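Local coordinates for protein nucleoporin nup120 (Schizosaccharomyces pombe, PDB 4GQ2) that serves as a structural component of the nuclear pore complex, where nucleoporins can also dock transiently associated nuclear transport factors, at residues 602-607 with 727-732; 733-738 with 810-815; 771-776 with 814-819. One frame throughout, in Å; residues are numbered along the deposited sequence.

Contact 1 of 3, residues 602-607 with 727-732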
loop_
_atom_site.group_PDB
_atom_site.type_symbol
_atom_site.label_atom_id
_atom_site.label_comp_id
_atom_site.label_asym_id
_atom_site.label_seq_id
_atom_site.Cartn_x
_atom_site.Cartn_y
_atom_site.Cartn_z
ATOM N N GLU A 602 -0.766 -3.303 -19.600
ATOM C CA GLU A 602 -1.124 -4.296 -20.602
ATOM C C GLU A 602 0.072 -4.539 -21.522
ATOM O O GLU A 602 0.422 -5.681 -21.833
ATOM C CB GLU A 602 -2.326 -3.786 -21.393
ATOM C CG GLU A 602 -3.252 -4.845 -21.952
ATOM C CD GLU A 602 -4.551 -4.252 -22.480
ATOM O OE1 GLU A 602 -5.635 -4.773 -22.126
ATOM O OE2 GLU A 602 -4.495 -3.260 -23.239
ATOM N N LEU A 603 0.728 -3.454 -21.907
ATOM C CA LEU A 603 1.895 -3.508 -22.777
ATOM C C LEU A 603 3.052 -4.313 -22.173
ATOM O O LEU A 603 3.708 -5.073 -22.883
ATOM C CB LEU A 603 2.360 -2.086 -23.090
ATOM C CG LEU A 603 2.680 -1.719 -24.534
ATOM C CD1 LEU A 603 1.396 -1.657 -25.349
ATOM C CD2 LEU A 603 3.404 -0.382 -24.583
ATOM N N VAL A 604 3.295 -4.151 -20.872
ATOM C CA VAL A 604 4.457 -4.779 -20.230
ATOM C C VAL A 604 4.138 -6.113 -19.563
ATOM O O VAL A 604 5.039 -6.794 -19.078
ATOM C CB VAL A 604 5.167 -3.846 -19.211
ATOM C CG1 VAL A 604 5.597 -2.539 -19.868
ATOM C CG2 VAL A 604 4.299 -3.583 -17.984
ATOM N N GLN A 605 2.858 -6.476 -19.522
ATOM C CA GLN A 605 2.460 -7.777 -18.981
ATOM C C GLN A 605 2.153 -8.780 -20.092
ATOM O O GLN A 605 2.223 -9.990 -19.877
ATOM C CB GLN A 605 1.276 -7.643 -18.024
ATOM C CG GLN A 605 1.559 -6.785 -16.795
ATOM C CD GLN A 605 0.405 -6.778 -15.807
ATOM O OE1 GLN A 605 -0.563 -7.524 -15.961
ATOM N NE2 GLN A 605 0.512 -5.952 -14.775
ATOM N N ASP A 606 1.806 -8.268 -21.271
ATOM C CA ASP A 606 1.579 -9.094 -22.461
ATOM C C ASP A 606 2.350 -8.478 -23.635
ATOM O O ASP A 606 1.754 -8.115 -24.652
ATOM C CB ASP A 606 0.079 -9.167 -22.807
ATOM C CG ASP A 606 -0.830 -9.056 -21.578
ATOM O OD1 ASP A 606 -0.742 -9.924 -20.679
ATOM O OD2 ASP A 606 -1.647 -8.106 -21.521
ATOM N N LEU A 607 3.672 -8.367 -23.487
ATOM C CA LEU A 607 4.537 -7.667 -24.461
ATOM C C LEU A 607 4.397 -8.110 -25.937
ATOM O O LEU A 607 4.512 -7.276 -26.840
ATOM C CB LEU A 607 6.009 -7.669 -23.999
ATOM C CG LEU A 607 7.089 -6.803 -24.680
ATOM C CD1 LEU A 607 6.644 -5.371 -24.969
ATOM C CD2 LEU A 607 8.356 -6.799 -23.836
ATOM N N GLU A 727 10.592 -0.941 -19.523
ATOM C CA GLU A 727 11.097 -1.827 -18.495
ATOM C C GLU A 727 11.231 -1.086 -17.169
ATOM O O GLU A 727 10.890 -1.624 -16.118
ATOM C CB GLU A 727 12.422 -2.446 -18.913
ATOM C CG GLU A 727 12.827 -3.613 -18.029
ATOM C CD GLU A 727 11.697 -4.608 -17.797
ATOM O OE1 GLU A 727 11.248 -5.240 -18.783
ATOM O OE2 GLU A 727 11.267 -4.761 -16.625
ATOM N N ASP A 728 11.728 0.148 -17.233
ATOM C CA ASP A 728 11.766 1.031 -16.082
ATOM C C ASP A 728 10.345 1.236 -15.526
ATOM O O ASP A 728 10.094 1.034 -14.330
ATOM C CB ASP A 728 12.371 2.378 -16.490
ATOM C CG ASP A 728 13.884 2.321 -16.653
ATOM O OD1 ASP A 728 14.501 1.294 -16.305
ATOM O OD2 ASP A 728 14.460 3.325 -17.120
ATOM N N TRP A 729 9.422 1.623 -16.409
ATOM C CA TRP A 729 8.033 1.840 -16.032
ATOM C C TRP A 729 7.502 0.665 -15.283
ATOM O O TRP A 729 6.878 0.830 -14.236
ATOM C CB TRP A 729 7.153 2.125 -17.245
ATOM C CG TRP A 729 5.782 2.577 -16.825
ATOM C CD1 TRP A 729 5.361 3.878 -16.557
ATOM C CD2 TRP A 729 4.607 1.728 -16.560
ATOM N NE1 TRP A 729 4.038 3.897 -16.164
ATOM C CE2 TRP A 729 3.526 2.641 -16.139
ATOM C CE3 TRP A 729 4.352 0.354 -16.613
ATOM C CZ2 TRP A 729 2.254 2.177 -15.798
ATOM C CZ3 TRP A 729 3.065 -0.101 -16.274
ATOM C CH2 TRP A 729 2.045 0.791 -15.876
ATOM N N ARG A 730 7.762 -0.531 -15.807
ATOM C CA ARG A 730 7.265 -1.764 -15.212
ATOM C C ARG A 730 7.711 -1.905 -13.772
ATOM O O ARG A 730 6.884 -2.095 -12.892
ATOM C CB ARG A 730 7.718 -2.987 -16.013
ATOM C CG ARG A 730 7.162 -4.289 -15.471
ATOM C CD ARG A 730 7.520 -5.463 -16.364
ATOM N NE ARG A 730 8.816 -5.986 -15.982
ATOM C CZ ARG A 730 9.025 -7.114 -15.319
ATOM N NH1 ARG A 730 8.027 -7.910 -14.974
ATOM N NH2 ARG A 730 10.266 -7.447 -15.025
ATOM N N LEU A 731 9.017 -1.804 -13.539
ATOM C CA LEU A 731 9.582 -2.060 -12.221
ATOM C C LEU A 731 9.149 -1.004 -11.236
ATOM O O LEU A 731 8.821 -1.308 -10.092
ATOM C CB LEU A 731 11.107 -2.140 -12.285
ATOM C CG LEU A 731 11.666 -3.329 -13.075
ATOM C CD1 LEU A 731 13.159 -3.463 -12.833
ATOM C CD2 LEU A 731 10.959 -4.622 -12.691
ATOM N N VAL A 732 9.130 0.237 -11.701
ATOM C CA VAL A 732 8.684 1.355 -10.888
ATOM C C VAL A 732 7.202 1.218 -10.497
ATOM O O VAL A 732 6.862 1.314 -9.317
ATOM C CB VAL A 732 9.004 2.695 -11.594
ATOM C CG1 VAL A 732 8.233 3.844 -10.972
ATOM C CG2 VAL A 732 10.509 2.963 -11.539
HETATM O O HOH W 1 5.257 -7.551 -16.157
#
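Val604 makes the apolar contact through CG2, which reaches the side chains of Arg730 and Trp729. Val604 CG2 lies 3.9 Å from Arg730 CG, low on the arginine chain. The same methyl meets the Trp729 ring at its edge, with CZ3 4.1 Å from Val604 CG2. The valine chi1 of -57° sets CG2 between the backbone N and the carbonyl carbon, and from there it points at helix 719-739. Trp729 NE1 hydrogen-bonds to Glu694 on helix 672-703.

The contact joins the C-terminal end of helix 590-605 to the middle of helix 719-739 in the mainly alpha-helical part of the protein. Residues 602-607 fall within the range of the Nup120 helical-domain family.

The polar contact runs through water. Water 1 donates to Val604 O at 3.0 Å and accepts from Arg730 NH1, also at 3.0 Å, at the edge of the guanidinium and in its plane. A bend at chi3 (87°) turns the guanidinium back toward Glu727, one helical turn earlier. NE and NH2 of Arg730 both grip Glu727 OE2, side-on. The NE bond is nearly straight, 2.8 Å from Arg730 NE to Glu727 OE2, and uses the syn lone pair. NH2 also forms a salt bridge to Asp811.

Contact 2 of 3, residues 733-738 with 810-815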
loop_
_atom_site.group_PDB
_atom_site.type_symbol
_atom_site.label_atom_id
_atom_site.label_comp_id
_atom_site.label_asym_id
_atom_site.label_seq_id
_atom_site.Cartn_x
_atom_site.Cartn_y
_atom_site.Cartn_z
ATOM N N SER A 733 6.338 0.960 -11.478
ATOM C CA SER A 733 4.897 0.813 -11.231
ATOM C C SER A 733 4.598 -0.409 -10.380
ATOM O O SER A 733 3.718 -0.372 -9.530
ATOM C CB SER A 733 4.105 0.765 -12.545
ATOM O OG SER A 733 4.345 1.933 -13.322
ATOM N N PHE A 734 5.340 -1.488 -10.605
ATOM C CA PHE A 734 5.283 -2.657 -9.735
ATOM C C PHE A 734 5.524 -2.284 -8.263
ATOM O O PHE A 734 4.684 -2.552 -7.392
ATOM C CB PHE A 734 6.265 -3.717 -10.235
ATOM C CG PHE A 734 6.569 -4.796 -9.242
ATOM C CD1 PHE A 734 5.641 -5.789 -8.968
ATOM C CD2 PHE A 734 7.819 -4.847 -8.614
ATOM C CE1 PHE A 734 5.933 -6.802 -8.062
ATOM C CE2 PHE A 734 8.115 -5.850 -7.705
ATOM C CZ PHE A 734 7.169 -6.827 -7.425
ATOM N N LEU A 735 6.647 -1.629 -7.991
ATOM C CA LEU A 735 6.955 -1.201 -6.626
ATOM C C LEU A 735 5.958 -0.201 -6.030
ATOM O O LEU A 735 5.691 -0.236 -4.827
ATOM C CB LEU A 735 8.386 -0.677 -6.519
ATOM C CG LEU A 735 9.457 -1.759 -6.729
ATOM C CD1 LEU A 735 10.819 -1.122 -6.924
ATOM C CD2 LEU A 735 9.494 -2.754 -5.574
ATOM N N LEU A 736 5.405 0.681 -6.863
ATOM C CA LEU A 736 4.374 1.614 -6.402
ATOM C C LEU A 736 3.118 0.855 -5.931
ATOM O O LEU A 736 2.457 1.261 -4.973
ATOM C CB LEU A 736 4.039 2.670 -7.475
ATOM C CG LEU A 736 5.101 3.773 -7.613
ATOM C CD1 LEU A 736 4.832 4.695 -8.789
ATOM C CD2 LEU A 736 5.213 4.589 -6.332
ATOM N N GLU A 737 2.826 -0.265 -6.584
ATOM C CA GLU A 737 1.745 -1.137 -6.153
ATOM C C GLU A 737 2.100 -1.826 -4.830
ATOM O O GLU A 737 1.219 -2.232 -4.080
ATOM C CB GLU A 737 1.396 -2.157 -7.248
ATOM C CG GLU A 737 -0.097 -2.444 -7.361
ATOM C CD GLU A 737 -0.436 -3.587 -8.311
ATOM O OE1 GLU A 737 -1.060 -4.579 -7.851
ATOM O OE2 GLU A 737 -0.093 -3.493 -9.513
ATOM N N ASN A 738 3.391 -1.937 -4.532
ATOM C CA ASN A 738 3.820 -2.554 -3.276
ATOM C C ASN A 738 3.666 -1.596 -2.083
ATOM O O ASN A 738 3.651 -2.015 -0.915
ATOM C CB ASN A 738 5.268 -3.051 -3.392
ATOM C CG ASN A 738 5.376 -4.401 -4.078
ATOM O OD1 ASN A 738 5.662 -5.406 -3.430
ATOM N ND2 ASN A 738 5.157 -4.434 -5.397
ATOM N N ASN A 810 18.642 -11.778 -12.715
ATOM C CA ASN A 810 17.276 -12.239 -12.577
ATOM C C ASN A 810 16.328 -11.049 -12.484
ATOM O O ASN A 810 16.748 -9.926 -12.198
ATOM C CB ASN A 810 17.133 -13.144 -11.351
ATOM C CG ASN A 810 17.725 -14.527 -11.570
ATOM O OD1 ASN A 810 17.565 -15.129 -12.634
ATOM N ND2 ASN A 810 18.406 -15.043 -10.553
ATOM N N ASP A 811 15.053 -11.308 -12.733
ATOM C CA ASP A 811 14.040 -10.274 -12.704
ATOM C C ASP A 811 13.678 -9.859 -11.284
ATOM O O ASP A 811 13.459 -10.703 -10.406
ATOM C CB ASP A 811 12.788 -10.748 -13.429
ATOM C CG ASP A 811 11.888 -9.611 -13.800
ATOM O OD1 ASP A 811 12.321 -8.768 -14.609
ATOM O OD2 ASP A 811 10.755 -9.552 -13.284
ATOM N N LEU A 812 13.601 -8.550 -11.081
ATOM C CA LEU A 812 13.251 -7.963 -9.784
ATOM C C LEU A 812 11.872 -8.398 -9.266
ATOM O O LEU A 812 11.699 -8.629 -8.063
ATOM C CB LEU A 812 13.333 -6.441 -9.884
ATOM C CG LEU A 812 13.272 -5.495 -8.676
ATOM C CD1 LEU A 812 11.851 -5.326 -8.138
ATOM C CD2 LEU A 812 14.257 -5.906 -7.592
ATOM N N VAL A 813 10.900 -8.522 -10.166
ATOM C CA VAL A 813 9.559 -8.968 -9.770
ATOM C C VAL A 813 9.643 -10.380 -9.216
ATOM O O VAL A 813 9.123 -10.663 -8.142
ATOM C CB VAL A 813 8.551 -8.912 -10.933
ATOM C CG1 VAL A 813 7.227 -9.525 -10.522
ATOM C CG2 VAL A 813 8.335 -7.473 -11.382
ATOM N N THR A 814 10.329 -11.257 -9.942
ATOM C CA THR A 814 10.460 -12.640 -9.516
ATOM C C THR A 814 11.126 -12.717 -8.148
ATOM O O THR A 814 10.634 -13.412 -7.256
ATOM C CB THR A 814 11.224 -13.484 -10.540
ATOM O OG1 THR A 814 10.592 -13.366 -11.823
ATOM C CG2 THR A 814 11.227 -14.933 -10.118
ATOM N N GLU A 815 12.220 -11.977 -7.986
ATOM C CA GLU A 815 12.964 -11.936 -6.731
ATOM C C GLU A 815 12.092 -11.486 -5.563
ATOM O O GLU A 815 12.037 -12.155 -4.536
ATOM C CB GLU A 815 14.177 -11.012 -6.855
ATOM C CG GLU A 815 15.292 -11.546 -7.751
ATOM C CD GLU A 815 16.497 -10.618 -7.821
ATOM O OE1 GLU A 815 16.528 -9.597 -7.095
ATOM O OE2 GLU A 815 17.422 -10.911 -8.606
#
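Phe734 and Val813 mark the closest approach of the two backbones, with 7.6 Å from Phe734 CA to Val813 CA. Residues 733-738 are helical and belong to helix 719-739. The other segment enters as a loop and becomes the first turn of helix 812-822. Asp811 is the N-cap of that helix: its OD2 accepts a weak capping bond from Val813 N.

The Phe734 ring is the centre of the packing. Val813 CG2 sits over one face, 3.8 Å from the centroid of the Phe734 ring and only 8° off the ring normal, a CH-pi contact. Val813 CG1 lies over the same face, displaced toward one side, 3.9 Å from Phe734 CE1. The Val813 chi1 of 174° puts CG1 anti to the backbone N and CG2 anti to the carbonyl carbon, which lets both methyls meet the ring. Leu812 comes to the edge instead, with its CD1 3.8 Å from Phe734 CE2. Leu812 CD1 also touches Leu735 CD2 at 4.3 Å.

The opposite face of the ring carries Asn738 ND2, 3.6 Å above the plane and over its centre. Asn738 ND2 donates to Phe734 O at 2.8 Å, from above the carbonyl plane. Trp835 meets the ring edge-to-face, and Phe774 of helix 770-777 touches both Leu735 and Leu812.

All four residues that touch are buried, and they meet through apolar groups alone. The ring is held between a methyl and an amide that is itself tied to the helix backbone. No polar bond links the two segments, and Asp811 OD1 is paired with Arg730. The join therefore rests on shape and on CH-pi contact.

Contact 3 of 3, residues 771-776 with 814-819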
loop_
_atom_site.group_PDB
_atom_site.type_symbol
_atom_site.label_atom_id
_atom_site.label_comp_id
_atom_site.label_asym_id
_atom_site.label_seq_id
_atom_site.Cartn_x
_atom_site.Cartn_y
_atom_site.Cartn_z
ATOM N N LEU A 771 6.248 -2.852 0.372
ATOM C CA LEU A 771 7.369 -1.965 0.049
ATOM C C LEU A 771 8.380 -1.875 1.197
ATOM O O LEU A 771 9.564 -1.680 0.963
ATOM C CB LEU A 771 6.883 -0.577 -0.374
ATOM C CG LEU A 771 7.937 0.384 -0.932
ATOM C CD1 LEU A 771 8.619 -0.190 -2.166
ATOM C CD2 LEU A 771 7.324 1.752 -1.237
ATOM N N GLN A 772 7.907 -2.027 2.432
ATOM C CA GLN A 772 8.798 -2.103 3.593
ATOM C C GLN A 772 9.576 -3.421 3.571
ATOM O O GLN A 772 10.755 -3.461 3.917
ATOM C CB GLN A 772 8.014 -1.948 4.913
ATOM C CG GLN A 772 7.343 -0.589 5.087
ATOM C CD GLN A 772 6.317 -0.539 6.209
ATOM O OE1 GLN A 772 5.887 -1.567 6.735
ATOM N NE2 GLN A 772 5.919 0.673 6.584
ATOM N N PHE A 773 8.909 -4.495 3.158
ATOM C CA PHE A 773 9.534 -5.809 2.968
ATOM C C PHE A 773 10.649 -5.712 1.911
ATOM O O PHE A 773 11.775 -6.159 2.145
ATOM C CB PHE A 773 8.449 -6.798 2.544
ATOM C CG PHE A 773 8.900 -8.227 2.441
ATOM C CD1 PHE A 773 9.508 -8.698 1.288
ATOM C CD2 PHE A 773 8.635 -9.127 3.470
ATOM C CE1 PHE A 773 9.885 -10.029 1.173
ATOM C CE2 PHE A 773 9.012 -10.459 3.363
ATOM C CZ PHE A 773 9.634 -10.914 2.210
ATOM N N PHE A 774 10.336 -5.122 0.757
ATOM C CA PHE A 774 11.350 -4.838 -0.264
ATOM C C PHE A 774 12.510 -4.028 0.320
ATOM O O PHE A 774 13.678 -4.310 0.045
ATOM C CB PHE A 774 10.724 -4.062 -1.424
ATOM C CG PHE A 774 11.711 -3.628 -2.478
ATOM C CD1 PHE A 774 12.234 -4.547 -3.390
ATOM C CD2 PHE A 774 12.102 -2.301 -2.572
ATOM C CE1 PHE A 774 13.115 -4.145 -4.377
ATOM C CE2 PHE A 774 12.998 -1.892 -3.556
ATOM C CZ PHE A 774 13.508 -2.817 -4.460
ATOM N N SER A 775 12.174 -3.020 1.123
ATOM C CA SER A 775 13.173 -2.147 1.719
ATOM C C SER A 775 14.135 -2.953 2.574
ATOM O O SER A 775 15.345 -2.755 2.516
ATOM C CB SER A 775 12.494 -1.051 2.543
ATOM O OG SER A 775 11.770 -0.171 1.699
ATOM N N ALA A 776 13.589 -3.891 3.339
ATOM C CA ALA A 776 14.394 -4.730 4.217
ATOM C C ALA A 776 15.361 -5.628 3.440
ATOM O O ALA A 776 16.492 -5.829 3.876
ATOM C CB ALA A 776 13.506 -5.542 5.141
ATOM N N THR A 814 10.329 -11.257 -9.942
ATOM C CA THR A 814 10.460 -12.640 -9.516
ATOM C C THR A 814 11.126 -12.717 -8.148
ATOM O O THR A 814 10.634 -13.412 -7.256
ATOM C CB THR A 814 11.224 -13.484 -10.540
ATOM O OG1 THR A 814 10.592 -13.366 -11.823
ATOM C CG2 THR A 814 11.227 -14.933 -10.118
ATOM N N GLU A 815 12.220 -11.977 -7.986
ATOM C CA GLU A 815 12.964 -11.936 -6.731
ATOM C C GLU A 815 12.092 -11.486 -5.563
ATOM O O GLU A 815 12.037 -12.155 -4.536
ATOM C CB GLU A 815 14.177 -11.012 -6.855
ATOM C CG GLU A 815 15.292 -11.546 -7.751
ATOM C CD GLU A 815 16.497 -10.618 -7.821
ATOM O OE1 GLU A 815 16.528 -9.597 -7.095
ATOM O OE2 GLU A 815 17.422 -10.911 -8.606
ATOM N N LEU A 816 11.408 -10.355 -5.725
ATOM C CA LEU A 816 10.606 -9.821 -4.636
ATOM C C LEU A 816 9.438 -10.748 -4.302
ATOM O O LEU A 816 9.251 -11.107 -3.133
ATOM C CB LEU A 816 10.131 -8.386 -4.923
ATOM C CG LEU A 816 9.171 -7.779 -3.894
ATOM C CD1 LEU A 816 9.777 -7.811 -2.495
ATOM C CD2 LEU A 816 8.780 -6.357 -4.287
ATOM N N VAL A 817 8.683 -11.147 -5.327
ATOM C CA VAL A 817 7.528 -12.040 -5.144
ATOM C C VAL A 817 7.935 -13.391 -4.546
ATOM O O VAL A 817 7.233 -13.931 -3.669
ATOM C CB VAL A 817 6.738 -12.246 -6.459
ATOM C CG1 VAL A 817 5.622 -13.260 -6.275
ATOM C CG2 VAL A 817 6.160 -10.925 -6.945
ATOM N N GLU A 818 9.079 -13.912 -4.992
ATOM C CA GLU A 818 9.587 -15.194 -4.498
ATOM C C GLU A 818 9.834 -15.126 -2.991
ATOM O O GLU A 818 9.475 -16.050 -2.262
ATOM C CB GLU A 818 10.852 -15.620 -5.258
ATOM C CG GLU A 818 11.221 -17.094 -5.120
ATOM C CD GLU A 818 12.286 -17.366 -4.069
ATOM O OE1 GLU A 818 12.848 -16.404 -3.503
ATOM O OE2 GLU A 818 12.577 -18.552 -3.810
ATOM N N LYS A 819 10.409 -14.017 -2.529
ATOM C CA LYS A 819 10.648 -13.814 -1.096
ATOM C C LYS A 819 9.353 -13.677 -0.309
ATOM O O LYS A 819 9.221 -14.222 0.795
ATOM C CB LYS A 819 11.539 -12.602 -0.851
ATOM C CG LYS A 819 13.013 -12.839 -1.131
ATOM C CD LYS A 819 13.611 -13.836 -0.146
ATOM C CE LYS A 819 15.118 -13.947 -0.307
ATOM N NZ LYS A 819 15.513 -14.216 -1.718
#
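Phe773 (chi1 -174°) and Phe774 both carry CG anti to the backbone N, and Leu816 (chi1 175°) does the same on the other helix. These extended side chains meet between helices 770-777 and 812-822. The two methyls of Leu816 divide the work. CD1 comes to the edge of the Phe773 ring, with 3.9 Å from Leu816 CD1 to Phe773 CD1, and the two side chains lie alongside, running opposite ways. Leu816 CD2 reaches the neighbouring ring, 4.0 Å from Phe774 CD1, where the side chains are roughly perpendicular.

The two short helical segments also lie steeply across each other. Their axes approach to 10.7 Å, with 106° between their N-to-C directions. The Leu816 side chain lies between the two helices. Helix 812-822 overlaps the range of the Nup120 HEAT-repeat family, and its other side packs on helix 840-852 through Thr814 and Val817.

Further along, the Phe773 ring meets Lys819. Phe773 CE1 lies 3.7 Å from Lys819 CB, which sits in the ring plane at the edge. Phe773 CZ is 3.6 Å from the backbone Lys819 O, an oblique approach. An alanine in place of Phe773 is likely to open a gap beside Leu816 CD1 and to leave Lys819 CB without its aromatic neighbour. The rest of the lysine chain bends at chi2 and chi4 and leads away, with a long salt bridge to Glu818 OE1. On helix 770-777, Ser775 N and OG both donate to Leu771 O, from opposite faces of its plane.

How the contacts relate
The three contacts lie on the same side of the chain's centre. Contacts 1 and 2 are centred about 10 Å apart, contacts 2 and 3 about 8 Å, and contacts 1 and 3 about 18 Å. Helix 719-739 serves contacts 1 and 2; helix 812-822 serves contacts 2 and 3. Contact 1 closes along the chain before the other two open, and these end on the same helix, sharing Thr814 and Glu815. A salt bridge from Arg730 to Asp811 links contact 1 to contact 2. Packing of Phe734 on Leu816 links contact 2 to contact 3. Together they join helices 590-605, 719-739, 770-777 and 812-822 into one continuous packed region of this structural nucleoporin.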